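Local coordinates for 3-oxoacyl-(Acyl-carrier protein) synthase (Burkholderia xenovorans, PDB 4EFI) that probably catalyses the condensation of an acyl group with an acyl-carrier-protein-bound substrate to give a 3-oxoacyl product, as a 3-oxoacyl-ACP synthase of the thiolase fold, at residues P164-R167 / S168-L171; K213-A217 / A218-R222; D262-D265 / A266-F269. All coordinates share one frame; numbering follows the deposited sequence.

Contact 1 of 3, residues P164-R167 / S168-L171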
loop_
_atom_site.group_PDB
_atom_site.type_symbol
_atom_site.label_atom_id
_atom_site.label_comp_id
_atom_site.label_asym_id
_atom_site.label_seq_id
_atom_site.Cartn_x
_atom_site.Cartn_y
_atom_site.Cartn_z
ATOM N N PRO A 164 15.247 9.128 -13.649
ATOM C CA PRO A 164 14.768 8.762 -14.990
ATOM C C PRO A 164 15.797 8.000 -15.812
ATOM O O PRO A 164 15.429 7.450 -16.855
ATOM C CB PRO A 164 14.475 10.120 -15.645
ATOM C CG PRO A 164 15.394 11.071 -14.951
ATOM C CD PRO A 164 15.432 10.588 -13.512
ATOM N N THR A 165 17.059 7.965 -15.385
ATOM C CA THR A 165 18.062 7.176 -16.111
ATOM C C THR A 165 18.152 5.739 -15.597
ATOM O O THR A 165 18.868 4.923 -16.172
ATOM C CB THR A 165 19.470 7.790 -16.017
ATOM O OG1 THR A 165 19.969 7.630 -14.685
ATOM C CG2 THR A 165 19.457 9.269 -16.405
ATOM N N ASP A 166 17.429 5.423 -14.527
ATOM C CA ASP A 166 17.422 4.063 -14.009
ATOM C C ASP A 166 16.233 3.270 -14.559
ATOM O O ASP A 166 15.087 3.550 -14.256
ATOM C CB ASP A 166 17.376 4.052 -12.491
ATOM C CG ASP A 166 17.485 2.653 -11.937
ATOM O OD1 ASP A 166 18.570 2.050 -12.063
ATOM O OD2 ASP A 166 16.492 2.129 -11.414
ATOM N N ARG A 167 16.516 2.243 -15.341
ATOM C CA ARG A 167 15.467 1.514 -16.048
ATOM C C ARG A 167 14.558 0.728 -15.103
ATOM O O ARG A 167 13.327 0.748 -15.229
ATOM C CB ARG A 167 16.120 0.570 -17.050
ATOM C CG ARG A 167 15.150 -0.096 -18.001
ATOM C CD ARG A 167 15.917 -1.037 -18.913
ATOM N NE ARG A 167 16.407 -2.190 -18.168
ATOM C CZ ARG A 167 17.436 -2.950 -18.527
ATOM N NH1 ARG A 167 18.132 -2.679 -19.627
ATOM N NH2 ARG A 167 17.776 -3.988 -17.772
ATOM N N SER A 168 15.158 0.070 -14.119
ATOM C CA SER A 168 14.420 -0.842 -13.256
ATOM C C SER A 168 13.334 -0.118 -12.477
ATOM O O SER A 168 12.202 -0.598 -12.386
ATOM C CB SER A 168 15.367 -1.559 -12.292
ATOM O OG SER A 168 16.312 -2.341 -13.005
ATOM N N THR A 169 13.669 1.041 -11.924
ATOM C CA THR A 169 12.715 1.781 -11.126
ATOM C C THR A 169 11.788 2.622 -12.007
ATOM O O THR A 169 10.615 2.765 -11.694
ATOM C CB THR A 169 13.400 2.654 -10.029
ATOM O OG1 THR A 169 14.326 3.584 -10.607
ATOM C CG2 THR A 169 14.128 1.771 -9.024
ATOM N N SER A 170 12.318 3.156 -13.110
ATOM C CA SER A 170 11.519 4.013 -13.993
ATOM C C SER A 170 10.316 3.305 -14.574
ATOM O O SER A 170 9.245 3.898 -14.718
ATOM C CB SER A 170 12.371 4.544 -15.142
ATOM O OG SER A 170 13.210 5.585 -14.702
ATOM N N LEU A 171 10.471 2.039 -14.939
ATOM C CA LEU A 171 9.389 1.301 -15.570
ATOM C C LEU A 171 8.413 0.693 -14.567
ATOM O O LEU A 171 7.335 0.231 -14.945
ATOM C CB LEU A 171 9.992 0.168 -16.414
ATOM C CG LEU A 171 10.735 0.534 -17.701
ATOM C CD1 LEU A 171 11.426 -0.694 -18.259
ATOM C CD2 LEU A 171 9.804 1.100 -18.748
HETATM O O HOH W 1 18.019 -0.338 -13.754
HETATM O O HOH W 2 15.615 -3.166 -15.406
#
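D166 is the N-cap of the short helix 167-170, and its carboxylate accepts from T169 in the first turn, a role that suits an aspartate because its short side chain can reach a backbone N-H there. S168 comes first: its N gives a hydrogen bond to a water that in turn donates to D166 OD1, 3.0 Å away. S168 OG is hydrogen-bonded to a second water at 2.6 Å, and R167 NE donates to the same water. T169 supplies the cap. Its N donates to D166 OD2 at 3.1 Å, meeting it on the anti side, 33° out of the carboxylate plane. Its hydroxyl, held at chi1 58° between N and the carbonyl carbon, gives a second bond, OG1 to D166 OD2 at 2.7 Å, along the anti lone pair. Both donors of T169 converge on OD2, which restrains the carboxylate's rotation. S170 doubles its grip on D166 O: S170 N arrives at 3.0 Å, while S170 OG, folded back beside its own N, comes from above the carbonyl plane at 2.8 Å. L171 N closes the turn on R167 O. Its side chain is apolar, packing with R167 towards helix 42-52, and L171 CD1 lies 3.8 Å from the aliphatic R167 CG.

Contact 2 of 3, residues K213-A217 / A218-R222; sequences KPYDA and AADER
Y215 and D220 both hold CG trans to their own backbone N, with chi1 of 179° for the tyrosine and -172° for the aspartate, and these two extended side chains meet at about a right angle across the turn between them. Y215 OH donates to D220 OD2 at 2.7 Å. It reaches that oxygen on the anti side and somewhat out of the carboxylate plane, while OD2 itself lies at the edge of the ring. Tyrosine suits the place because its long, rigid ring carries a donor out to the far side of the turn.

The syn sides of the carboxylate are taken by R222, which grips it side-on. R222 NE donates to D220 OD1 at 3.0 Å, and R222 NH2 forms a salt bridge with D220 OD2 at 2.8 Å. With the arginine chain bent at chi3, -62°, both oxygens lie almost in the guanidinium plane. OD2 thus takes Y215 OH and R222 NH2, and OD1 takes R222 NE and the R222 backbone N; four such donors would be expected to favour the charged aspartate. R222 NH1 makes a further salt bridge with D234, and NH2 also bonds R203 O.

The backbone between Y215 and D220 is tightly folded. D216 centres an inverse gamma turn, closed by a weak bond from A217 N to Y215 O. D220 N donates to A217 O at 3.0 Å, and A219 N to D216 O at 3.2 Å. Alanines fit this surface bend, their methyls asking little space; A219 CB lies 3.4 Å from D216 OD2. The bond from R222 N back to D220 OD1 makes an Asx turn leading into the 3-10 segment 221-222, within the loop joining strands 205-206 and 232-233.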
loop_
_atom_site.group_PDB
_atom_site.type_symbol
_atom_site.label_atom_id
_atom_site.label_comp_id
_atom_site.label_asym_id
_atom_site.label_seq_id
_atom_site.Cartn_x
_atom_site.Cartn_y
_atom_site.Cartn_z
ATOM N N LYS A 213 20.267 12.795 7.560
ATOM C CA LYS A 213 21.544 12.103 7.699
ATOM C C LYS A 213 21.879 11.366 6.411
ATOM O O LYS A 213 21.621 10.163 6.340
ATOM C CB LYS A 213 21.487 11.117 8.880
ATOM C CG LYS A 213 22.835 10.473 9.277
ATOM C CD LYS A 213 22.698 9.476 10.441
ATOM C CE LYS A 213 24.008 8.772 10.776
ATOM N NZ LYS A 213 24.934 9.659 11.523
ATOM N N PRO A 214 22.477 12.078 5.414
ATOM C CA PRO A 214 22.733 11.479 4.100
ATOM C C PRO A 214 23.516 10.184 4.225
ATOM O O PRO A 214 24.547 10.140 4.884
ATOM C CB PRO A 214 23.527 12.556 3.352
ATOM C CG PRO A 214 24.007 13.514 4.393
ATOM C CD PRO A 214 23.008 13.447 5.520
ATOM N N TYR A 215 22.998 9.126 3.613
ATOM C CA TYR A 215 23.707 7.860 3.516
ATOM C C TYR A 215 24.998 8.051 2.712
ATOM O O TYR A 215 25.048 8.882 1.804
ATOM C CB TYR A 215 22.801 6.857 2.830
ATOM C CG TYR A 215 23.380 5.484 2.607
ATOM C CD1 TYR A 215 23.228 4.478 3.553
ATOM C CD2 TYR A 215 24.035 5.169 1.424
ATOM C CE1 TYR A 215 23.727 3.214 3.334
ATOM C CE2 TYR A 215 24.545 3.907 1.206
ATOM C CZ TYR A 215 24.397 2.942 2.161
ATOM O OH TYR A 215 24.885 1.681 1.941
ATOM N N ASP A 216 26.062 7.336 3.085
ATOM C CA ASP A 216 27.360 7.454 2.414
ATOM C C ASP A 216 27.376 6.668 1.091
ATOM O O ASP A 216 27.966 5.583 0.980
ATOM C CB ASP A 216 28.483 6.977 3.338
ATOM C CG ASP A 216 29.853 7.355 2.831
ATOM O OD1 ASP A 216 29.955 7.871 1.698
ATOM O OD2 ASP A 216 30.833 7.121 3.572
ATOM N N ALA A 217 26.713 7.239 0.091
ATOM C CA ALA A 217 26.571 6.608 -1.205
ATOM C C ALA A 217 27.919 6.412 -1.887
ATOM O O ALA A 217 28.131 5.411 -2.565
ATOM C CB ALA A 217 25.642 7.435 -2.084
ATOM N N ALA A 218 28.831 7.358 -1.702
ATOM C CA ALA A 218 30.131 7.291 -2.367
ATOM C C ALA A 218 30.906 6.050 -1.932
ATOM O O ALA A 218 31.735 5.529 -2.682
ATOM C CB ALA A 218 30.941 8.543 -2.074
ATOM N N ALA A 219 30.656 5.597 -0.714
ATOM C CA ALA A 219 31.369 4.453 -0.153
ATOM C C ALA A 219 30.703 3.124 -0.497
ATOM O O ALA A 219 31.205 2.055 -0.142
ATOM C CB ALA A 219 31.470 4.599 1.362
ATOM N N ASP A 220 29.553 3.195 -1.157
ATOM C CA ASP A 220 28.764 2.016 -1.507
ATOM C C ASP A 220 28.896 1.747 -3.006
ATOM O O ASP A 220 28.302 2.451 -3.824
ATOM C CB ASP A 220 27.303 2.284 -1.137
ATOM C CG ASP A 220 26.407 1.066 -1.285
ATOM O OD1 ASP A 220 26.759 0.143 -2.065
ATOM O OD2 ASP A 220 25.329 1.067 -0.647
ATOM N N GLU A 221 29.678 0.736 -3.369
ATOM C CA GLU A 221 29.941 0.421 -4.774
ATOM C C GLU A 221 28.676 0.226 -5.597
ATOM O O GLU A 221 28.663 0.512 -6.789
ATOM C CB GLU A 221 30.830 -0.832 -4.880
ATOM N N ARG A 222 27.596 -0.230 -4.967
ATOM C CA ARG A 222 26.375 -0.526 -5.700
ATOM C C ARG A 222 25.743 0.742 -6.233
ATOM O O ARG A 222 24.888 0.680 -7.122
ATOM C CB ARG A 222 25.353 -1.233 -4.809
ATOM C CG ARG A 222 25.855 -2.470 -4.098
ATOM C CD ARG A 222 24.801 -2.956 -3.111
ATOM N NE ARG A 222 24.554 -1.944 -2.089
ATOM C CZ ARG A 222 23.497 -1.923 -1.284
ATOM N NH1 ARG A 222 22.568 -2.868 -1.371
ATOM N NH2 ARG A 222 23.356 -0.960 -0.382
HETATM O O HOH W 3 28.350 9.960 -0.326
#

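Contact 3 of 3, residues D262-D265 / A266-F269; sequences DSYD and AFLF
Y264 lays its side chain against F267 where the chain enters strand 266-269, an edge strand within this chain of a mixed five-stranded sheet of the thiolase fold, running parallel to strand 323-331. With chi1 at -80°, Y264 CG stands opposite its own carbonyl carbon and the ring is carried towards the phenylalanine. The first atom, Y264 CB, meets the end of the F267 ring, 3.5 Å from F267 CZ. One bond further, Y264 CG lies 3.6 Å from F267 CE1, which is set over one face of the tyrosine ring. The ring then divides: Y264 CD2 is 3.9 Å from the same F267 CE1, and Y264 CD1 is 4.1 Å from it. The outer ring atoms and the hydroxyl OH continue past F267, so the offset rings barely overlap, with centroids 5.1 Å apart and planes inclined by 23°. A266 O lies at the edge of the tyrosine ring, near its plane.

Aromatics suit this buried place because their flat apolar surfaces pack closely against each other and the surrounding side chains. L254 and A257 of helix 235-257 pack on Y264, and L286 packs on F267. The small methyl of A266 touches L325 of strand 323-331. D265 ties the start of the strand to its surroundings: its OD1 forms a salt bridge with R317 NH2, and its OD2 accepts from Q324 N.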
loop_
_atom_site.group_PDB
_atom_site.type_symbol
_atom_site.label_atom_id
_atom_site.label_comp_id
_atom_site.label_asym_id
_atom_site.label_seq_id
_atom_site.Cartn_x
_atom_site.Cartn_y
_atom_site.Cartn_z
ATOM N N ASP A 262 -8.544 -22.713 1.070
ATOM C CA ASP A 262 -9.459 -22.694 -0.071
ATOM C C ASP A 262 -10.793 -22.001 0.224
ATOM O O ASP A 262 -11.634 -21.856 -0.667
ATOM C CB ASP A 262 -9.666 -24.121 -0.604
ATOM C CG ASP A 262 -8.482 -24.605 -1.438
ATOM O OD1 ASP A 262 -7.843 -23.767 -2.112
ATOM O OD2 ASP A 262 -8.189 -25.815 -1.424
ATOM N N SER A 263 -10.979 -21.539 1.452
ATOM C CA SER A 263 -12.163 -20.757 1.796
ATOM C C SER A 263 -11.930 -19.231 1.737
ATOM O O SER A 263 -12.841 -18.453 2.010
ATOM C CB SER A 263 -12.680 -21.141 3.175
ATOM O OG SER A 263 -11.858 -20.624 4.199
ATOM N N TYR A 264 -10.715 -18.800 1.407
ATOM C CA TYR A 264 -10.456 -17.383 1.162
ATOM C C TYR A 264 -10.948 -16.998 -0.225
ATOM O O TYR A 264 -10.828 -17.767 -1.176
ATOM C CB TYR A 264 -8.968 -17.078 1.259
ATOM C CG TYR A 264 -8.483 -16.936 2.690
ATOM C CD1 TYR A 264 -8.344 -18.035 3.516
ATOM C CD2 TYR A 264 -8.165 -15.688 3.210
ATOM C CE1 TYR A 264 -7.922 -17.907 4.812
ATOM C CE2 TYR A 264 -7.738 -15.551 4.517
ATOM C CZ TYR A 264 -7.614 -16.654 5.297
ATOM O OH TYR A 264 -7.202 -16.497 6.600
ATOM N N ASP A 265 -11.487 -15.795 -0.337
ATOM C CA ASP A 265 -11.935 -15.281 -1.613
ATOM C C ASP A 265 -10.796 -14.651 -2.391
ATOM O O ASP A 265 -10.792 -14.645 -3.624
ATOM C CB ASP A 265 -13.092 -14.301 -1.405
ATOM C CG ASP A 265 -14.314 -14.997 -0.892
ATOM O OD1 ASP A 265 -14.873 -15.822 -1.653
ATOM O OD2 ASP A 265 -14.697 -14.829 0.288
ATOM N N ALA A 266 -9.824 -14.097 -1.688
ATOM C CA ALA A 266 -8.658 -13.505 -2.336
ATOM C C ALA A 266 -7.509 -13.371 -1.356
ATOM O O ALA A 266 -7.712 -13.147 -0.159
ATOM C CB ALA A 266 -8.988 -12.146 -2.935
ATOM N N PHE A 267 -6.302 -13.458 -1.908
ATOM C CA PHE A 267 -5.050 -13.161 -1.229
ATOM C C PHE A 267 -4.462 -11.942 -1.928
ATOM O O PHE A 267 -4.051 -12.024 -3.086
ATOM C CB PHE A 267 -4.092 -14.348 -1.344
ATOM C CG PHE A 267 -4.663 -15.639 -0.779
ATOM C CD1 PHE A 267 -4.673 -15.887 0.587
ATOM C CD2 PHE A 267 -5.215 -16.583 -1.619
ATOM C CE1 PHE A 267 -5.213 -17.077 1.085
ATOM C CE2 PHE A 267 -5.749 -17.744 -1.122
ATOM C CZ PHE A 267 -5.754 -17.989 0.222
ATOM N N LEU A 268 -4.446 -10.818 -1.219
ATOM C CA LEU A 268 -4.076 -9.520 -1.775
ATOM C C LEU A 268 -2.656 -9.190 -1.379
ATOM O O LEU A 268 -2.402 -8.910 -0.202
ATOM C CB LEU A 268 -5.031 -8.474 -1.227
ATOM C CG LEU A 268 -6.504 -8.767 -1.493
ATOM C CD1 LEU A 268 -7.380 -7.891 -0.635
ATOM C CD2 LEU A 268 -6.807 -8.540 -2.966
ATOM N N PHE A 269 -1.739 -9.241 -2.336
ATOM C CA PHE A 269 -0.340 -8.940 -2.093
ATOM C C PHE A 269 0.006 -7.559 -2.578
ATOM O O PHE A 269 -0.487 -7.099 -3.609
ATOM C CB PHE A 269 0.561 -9.917 -2.847
ATOM C CG PHE A 269 0.603 -11.298 -2.253
ATOM C CD1 PHE A 269 -0.403 -12.205 -2.521
ATOM C CD2 PHE A 269 1.632 -11.681 -1.409
ATOM C CE1 PHE A 269 -0.384 -13.490 -1.965
ATOM C CE2 PHE A 269 1.659 -12.956 -0.858
ATOM C CZ PHE A 269 0.644 -13.859 -1.143
#

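In the fold
The three contacts follow one another along the chain without touching. Contacts 1 and 2 lie on the same side of the molecule, about 19 Å apart centre to centre and about 8 Å between nearest atoms; contact 1 opens a short helix in the synthase III region that precedes the C-terminal one, while contact 2 belongs to an outlying surface loop. Contact 3 lies in the C-terminal synthase III region, its centre about 32 Å from that of contact 1 and about 41 Å from that of contact 2, which is across the chain's centre. In condensing enzymes of this family the catalytic histidine typically follows the strand equivalent to 266-269, so contact 3 probably starts the strand leading there.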